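Local atomic coordinates of putative acyl-CoA dehydrogenase (Burkholderia xenovorans, PDB entry 5JSC), a protein that is a putative member of the acyl-CoA dehydrogenase family of flavoproteins and binds flavin-adenine dinucleotide. Residues 181-193 with 202-216. Sequence-based numbering, arbitrary orientation.
Sequences GGIADFYVVFART and ISAFVVDADTPGLEI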
loop_
_atom_site.group_PDB
_atom_site.type_symbol
_atom_site.label_atom_id
_atom_site.label_comp_id
_atom_site.label_asym_id
_atom_site.label_seq_id
_atom_site.Cartn_x
_atom_site.Cartn_y
_atom_site.Cartn_z
ATOM N N GLY C 181 22.514 -17.860 22.477
ATOM C CA GLY C 181 22.907 -19.253 22.452
ATOM C C GLY C 181 24.411 -19.389 22.347
ATOM O O GLY C 181 25.043 -18.726 21.519
ATOM N N GLY C 182 24.999 -20.232 23.191
ATOM C CA GLY C 182 26.429 -20.399 23.229
ATOM C C GLY C 182 27.147 -19.526 24.236
ATOM O O GLY C 182 28.287 -19.838 24.595
ATOM N N ILE C 183 26.524 -18.439 24.698
ATOM C CA ILE C 183 27.178 -17.572 25.677
ATOM C C ILE C 183 26.319 -17.337 26.915
ATOM O O ILE C 183 26.794 -16.753 27.897
ATOM C CB ILE C 183 27.586 -16.228 25.052
ATOM C CG1 ILE C 183 26.369 -15.445 24.577
ATOM C CG2 ILE C 183 28.587 -16.440 23.923
ATOM C CD1 ILE C 183 26.765 -14.161 23.926
ATOM N N ALA C 184 25.066 -17.787 26.892
ATOM C CA ALA C 184 24.203 -17.628 28.057
ATOM C C ALA C 184 24.699 -18.470 29.229
ATOM O O ALA C 184 25.288 -19.541 29.054
ATOM C CB ALA C 184 22.763 -18.025 27.723
ATOM N N ASP C 185 24.440 -17.979 30.444
ATOM C CA ASP C 185 24.721 -18.750 31.645
ATOM C C ASP C 185 23.587 -19.693 32.018
ATOM O O ASP C 185 23.817 -20.677 32.734
ATOM C CB ASP C 185 25.024 -17.797 32.807
ATOM C CG ASP C 185 26.330 -17.057 32.604
ATOM O OD1 ASP C 185 27.389 -17.724 32.649
ATOM O OD2 ASP C 185 26.307 -15.833 32.377
ATOM N N PHE C 186 22.381 -19.427 31.532
ATOM C CA PHE C 186 21.261 -20.335 31.720
ATOM C C PHE C 186 20.265 -20.076 30.606
ATOM O O PHE C 186 20.267 -19.008 29.977
ATOM C CB PHE C 186 20.597 -20.154 33.094
ATOM C CG PHE C 186 19.929 -18.818 33.265
ATOM C CD1 PHE C 186 18.611 -18.621 32.850
ATOM C CD2 PHE C 186 20.623 -17.742 33.814
ATOM C CE1 PHE C 186 17.999 -17.377 32.985
ATOM C CE2 PHE C 186 20.018 -16.513 33.961
ATOM C CZ PHE C 186 18.704 -16.324 33.545
ATOM N N TYR C 187 19.405 -21.066 30.389
ATOM C CA TYR C 187 18.341 -21.029 29.397
ATOM C C TYR C 187 17.038 -21.358 30.094
ATOM O O TYR C 187 16.968 -22.356 30.810
ATOM C CB TYR C 187 18.594 -22.052 28.277
ATOM C CG TYR C 187 19.884 -21.822 27.542
ATOM C CD1 TYR C 187 21.078 -22.377 27.996
ATOM C CD2 TYR C 187 19.914 -21.049 26.391
ATOM C CE1 TYR C 187 22.264 -22.152 27.323
ATOM C CE2 TYR C 187 21.090 -20.823 25.711
ATOM C CZ TYR C 187 22.261 -21.371 26.177
ATOM O OH TYR C 187 23.434 -21.125 25.492
ATOM N N VAL C 188 16.014 -20.533 29.899
ATOM C CA VAL C 188 14.655 -20.943 30.247
ATOM C C VAL C 188 14.143 -21.785 29.081
ATOM O O VAL C 188 13.935 -21.275 27.977
ATOM C CB VAL C 188 13.737 -19.747 30.521
ATOM C CG1 VAL C 188 12.312 -20.225 30.741
ATOM C CG2 VAL C 188 14.216 -18.989 31.747
ATOM N N VAL C 189 13.954 -23.084 29.317
ATOM C CA VAL C 189 13.651 -24.054 28.264
ATOM C C VAL C 189 12.222 -24.540 28.446
ATOM O O VAL C 189 11.837 -24.952 29.550
ATOM C CB VAL C 189 14.626 -25.245 28.295
ATOM C CG1 VAL C 189 14.299 -26.246 27.177
ATOM C CG2 VAL C 189 16.072 -24.772 28.183
ATOM N N PHE C 190 11.451 -24.539 27.361
ATOM C CA PHE C 190 10.094 -25.069 27.374
ATOM C C PHE C 190 10.105 -26.421 26.685
ATOM O O PHE C 190 10.680 -26.565 25.601
ATOM C CB PHE C 190 9.120 -24.098 26.701
ATOM C CG PHE C 190 9.077 -22.764 27.385
ATOM C CD1 PHE C 190 10.022 -21.789 27.087
ATOM C CD2 PHE C 190 8.139 -22.512 28.375
ATOM C CE1 PHE C 190 10.019 -20.568 27.744
ATOM C CE2 PHE C 190 8.124 -21.289 29.034
ATOM C CZ PHE C 190 9.070 -20.315 28.720
ATOM N N ALA C 191 9.507 -27.420 27.332
ATOM C CA ALA C 191 9.598 -28.792 26.851
ATOM C C ALA C 191 8.281 -29.504 27.097
ATOM O O ALA C 191 7.518 -29.145 27.997
ATOM C CB ALA C 191 10.742 -29.558 27.546
ATOM N N ARG C 192 8.024 -30.538 26.295
ATOM C CA ARG C 192 6.783 -31.297 26.424
ATOM C C ARG C 192 6.924 -32.340 27.527
ATOM O O ARG C 192 7.689 -33.300 27.394
ATOM C CB ARG C 192 6.406 -31.966 25.105
ATOM C CG ARG C 192 5.108 -32.767 25.211
ATOM C CD ARG C 192 4.557 -33.158 23.828
ATOM N NE ARG C 192 4.492 -31.968 22.987
ATOM C CZ ARG C 192 3.549 -31.030 23.077
ATOM N NH1 ARG C 192 2.554 -31.146 23.947
ATOM N NH2 ARG C 192 3.616 -29.958 22.299
ATOM N N THR C 193 6.162 -32.170 28.602
ATOM C CA THR C 193 6.102 -33.160 29.668
ATOM C C THR C 193 4.890 -34.078 29.563
ATOM O O THR C 193 4.874 -35.128 30.215
ATOM C CB THR C 193 6.112 -32.464 31.040
ATOM O OG1 THR C 193 5.209 -31.352 31.018
ATOM C CG2 THR C 193 7.507 -31.967 31.372
ATOM N N ILE C 202 3.041 -28.790 28.241
ATOM C CA ILE C 202 4.355 -28.156 28.207
ATOM C C ILE C 202 4.720 -27.700 29.612
ATOM O O ILE C 202 3.863 -27.211 30.355
ATOM C CB ILE C 202 4.360 -26.979 27.207
ATOM C CG1 ILE C 202 4.161 -27.519 25.767
ATOM C CG2 ILE C 202 5.642 -26.144 27.311
ATOM C CD1 ILE C 202 3.744 -26.474 24.739
ATOM N N SER C 203 5.995 -27.854 29.971
ATOM C CA SER C 203 6.520 -27.331 31.225
ATOM C C SER C 203 7.742 -26.473 30.932
ATOM O O SER C 203 8.391 -26.621 29.895
ATOM C CB SER C 203 6.895 -28.455 32.207
ATOM O OG SER C 203 5.756 -29.240 32.536
ATOM N N ALA C 204 8.053 -25.571 31.863
ATOM C CA ALA C 204 9.183 -24.658 31.747
ATOM C C ALA C 204 10.258 -25.031 32.761
ATOM O O ALA C 204 9.943 -25.392 33.898
ATOM C CB ALA C 204 8.736 -23.215 31.981
ATOM N N PHE C 205 11.531 -24.926 32.358
ATOM C CA PHE C 205 12.665 -25.272 33.216
ATOM C C PHE C 205 13.749 -24.212 33.119
ATOM O O PHE C 205 13.999 -23.686 32.037
ATOM C CB PHE C 205 13.304 -26.621 32.819
ATOM C CG PHE C 205 12.373 -27.791 32.902
ATOM C CD1 PHE C 205 11.604 -28.168 31.800
ATOM C CD2 PHE C 205 12.271 -28.527 34.078
ATOM C CE1 PHE C 205 10.756 -29.250 31.875
ATOM C CE2 PHE C 205 11.418 -29.615 34.153
ATOM C CZ PHE C 205 10.660 -29.978 33.056
ATOM N N VAL C 206 14.430 -23.925 34.229
ATOM C CA VAL C 206 15.696 -23.198 34.157
ATOM C C VAL C 206 16.811 -24.219 33.999
ATOM O O VAL C 206 16.981 -25.106 34.847
ATOM C CB VAL C 206 15.938 -22.322 35.393
ATOM C CG1 VAL C 206 17.237 -21.537 35.199
ATOM C CG2 VAL C 206 14.762 -21.388 35.616
ATOM N N VAL C 207 17.570 -24.100 32.913
ATOM C CA VAL C 207 18.615 -25.063 32.579
ATOM C C VAL C 207 19.949 -24.327 32.554
ATOM O O VAL C 207 20.195 -23.499 31.667
ATOM C CB VAL C 207 18.338 -25.768 31.245
ATOM C CG1 VAL C 207 19.411 -26.815 30.980
ATOM C CG2 VAL C 207 16.953 -26.412 31.272
ATOM N N ASP C 208 20.815 -24.625 33.524
ATOM C CA ASP C 208 22.130 -24.001 33.551
ATOM C C ASP C 208 22.932 -24.426 32.329
ATOM O O ASP C 208 22.815 -25.559 31.856
ATOM C CB ASP C 208 22.877 -24.378 34.832
ATOM C CG ASP C 208 22.235 -23.789 36.081
ATOM O OD1 ASP C 208 21.519 -22.778 35.965
ATOM O OD2 ASP C 208 22.446 -24.341 37.180
ATOM N N ALA C 209 23.747 -23.503 31.812
ATOM C CA ALA C 209 24.471 -23.776 30.575
ATOM C C ALA C 209 25.457 -24.925 30.728
ATOM O O ALA C 209 25.785 -25.591 29.737
ATOM C CB ALA C 209 25.199 -22.515 30.103
ATOM N N ASP C 210 25.940 -25.182 31.942
ATOM C CA ASP C 210 26.910 -26.245 32.157
ATOM C C ASP C 210 26.256 -27.604 32.382
ATOM O O ASP C 210 26.948 -28.552 32.770
ATOM C CB ASP C 210 27.846 -25.888 33.325
ATOM C CG ASP C 210 27.137 -25.829 34.671
ATOM O OD1 ASP C 210 25.889 -25.843 34.718
ATOM O OD2 ASP C 210 27.846 -25.754 35.702
ATOM N N THR C 211 24.954 -27.727 32.130
ATOM C CA THR C 211 24.262 -29.006 32.267
ATOM C C THR C 211 24.849 -30.027 31.298
ATOM O O THR C 211 24.866 -29.773 30.084
ATOM C CB THR C 211 22.765 -28.842 31.992
ATOM O OG1 THR C 211 22.196 -27.924 32.935
ATOM C CG2 THR C 211 22.036 -30.193 32.084
ATOM N N PRO C 212 25.329 -31.176 31.769
ATOM C CA PRO C 212 25.803 -32.201 30.835
ATOM C C PRO C 212 24.676 -32.630 29.909
ATOM O O PRO C 212 23.527 -32.768 30.327
ATOM C CB PRO C 212 26.255 -33.340 31.755
ATOM C CG PRO C 212 26.582 -32.663 33.037
ATOM C CD PRO C 212 25.558 -31.566 33.170
ATOM N N GLY C 213 25.009 -32.810 28.633
ATOM C CA GLY C 213 24.013 -33.143 27.644
ATOM C C GLY C 213 23.389 -31.959 26.939
ATOM O O GLY C 213 22.690 -32.157 25.937
ATOM N N LEU C 214 23.588 -30.739 27.440
ATOM C CA LEU C 214 23.214 -29.529 26.716
ATOM C C LEU C 214 24.363 -29.167 25.785
ATOM O O LEU C 214 25.441 -28.766 26.239
ATOM C CB LEU C 214 22.897 -28.389 27.681
ATOM C CG LEU C 214 22.617 -27.026 27.033
ATOM C CD1 LEU C 214 21.508 -27.126 26.001
ATOM C CD2 LEU C 214 22.269 -25.975 28.090
ATOM N N GLU C 215 24.148 -29.327 24.484
ATOM C CA GLU C 215 25.200 -29.154 23.495
ATOM C C GLU C 215 24.891 -27.949 22.622
ATOM O O GLU C 215 23.739 -27.726 22.235
ATOM C CB GLU C 215 25.354 -30.415 22.632
ATOM C CG GLU C 215 25.559 -31.682 23.460
ATOM C CD GLU C 215 25.593 -32.956 22.632
ATOM O OE1 GLU C 215 25.937 -34.017 23.197
ATOM O OE2 GLU C 215 25.274 -32.905 21.428
ATOM N N ILE C 216 25.918 -27.151 22.341
ATOM C CA ILE C 216 25.792 -26.071 21.366
ATOM C C ILE C 216 26.054 -26.701 20.002
ATOM O O ILE C 216 27.203 -26.918 19.609
ATOM C CB ILE C 216 26.749 -24.914 21.657
ATOM C CG1 ILE C 216 26.641 -24.489 23.131
ATOM C CG2 ILE C 216 26.449 -23.753 20.738
ATOM C CD1 ILE C 216 25.246 -24.026 23.559
HETATM O O HOH W 1 25.985 -22.799 33.959
#
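The Y187 ring fills a hollow formed by A209, L214 and I216. Its CG lies anti to the carbonyl carbon (chi1 -60°), and the CD1-CE1 side meets both L214 CD2, 3.8 Å from Y187 CD1, and the methyl of A209. A184 CB lies over one face of the ring, offset toward its rim, while I216 CD1 approaches both Y187 OH and G182. The phenol oxygen accepts a hydrogen bond from G182 N (2.9 Å), which fixes the ring's outer end.

Behind this socket, strands 186-192 and 202-208 form an antiparallel beta hairpin, with 154° between their N-to-C directions. Six backbone bonds join the hydrogen-bonded pairs Y187-V207, V189-F205 and A191-S203; A209 N to D185 O adds a seventh, with its donor 50° out of the carbonyl plane. On the Y187 face, the branches V189 CG2 and V207 CG2 mesh at 3.6 Å, and T193 CG2 sits at the edge of the F205 ring. S203 OG donates to T193 OG1 (2.7 Å), an oxygen also hydrogen-bonded to E195, closing this end of the pairing.

On the other face, the A204 methyl is a small bump that meets the F190 ring obliquely, 3.6 Å from F190 CE2. F186 CD1 rests on V206 CG1, while I119 of helix 103-122 packs against both residues. The hairpin belongs to the middle domain, and the F190 side chain is about 7 Å from the bound FAD. Backbone bonds thus set the register, while apolar branches and rings fill both faces, consistent with a largely buried hairpin whose main-chain polar atoms pair across the strands.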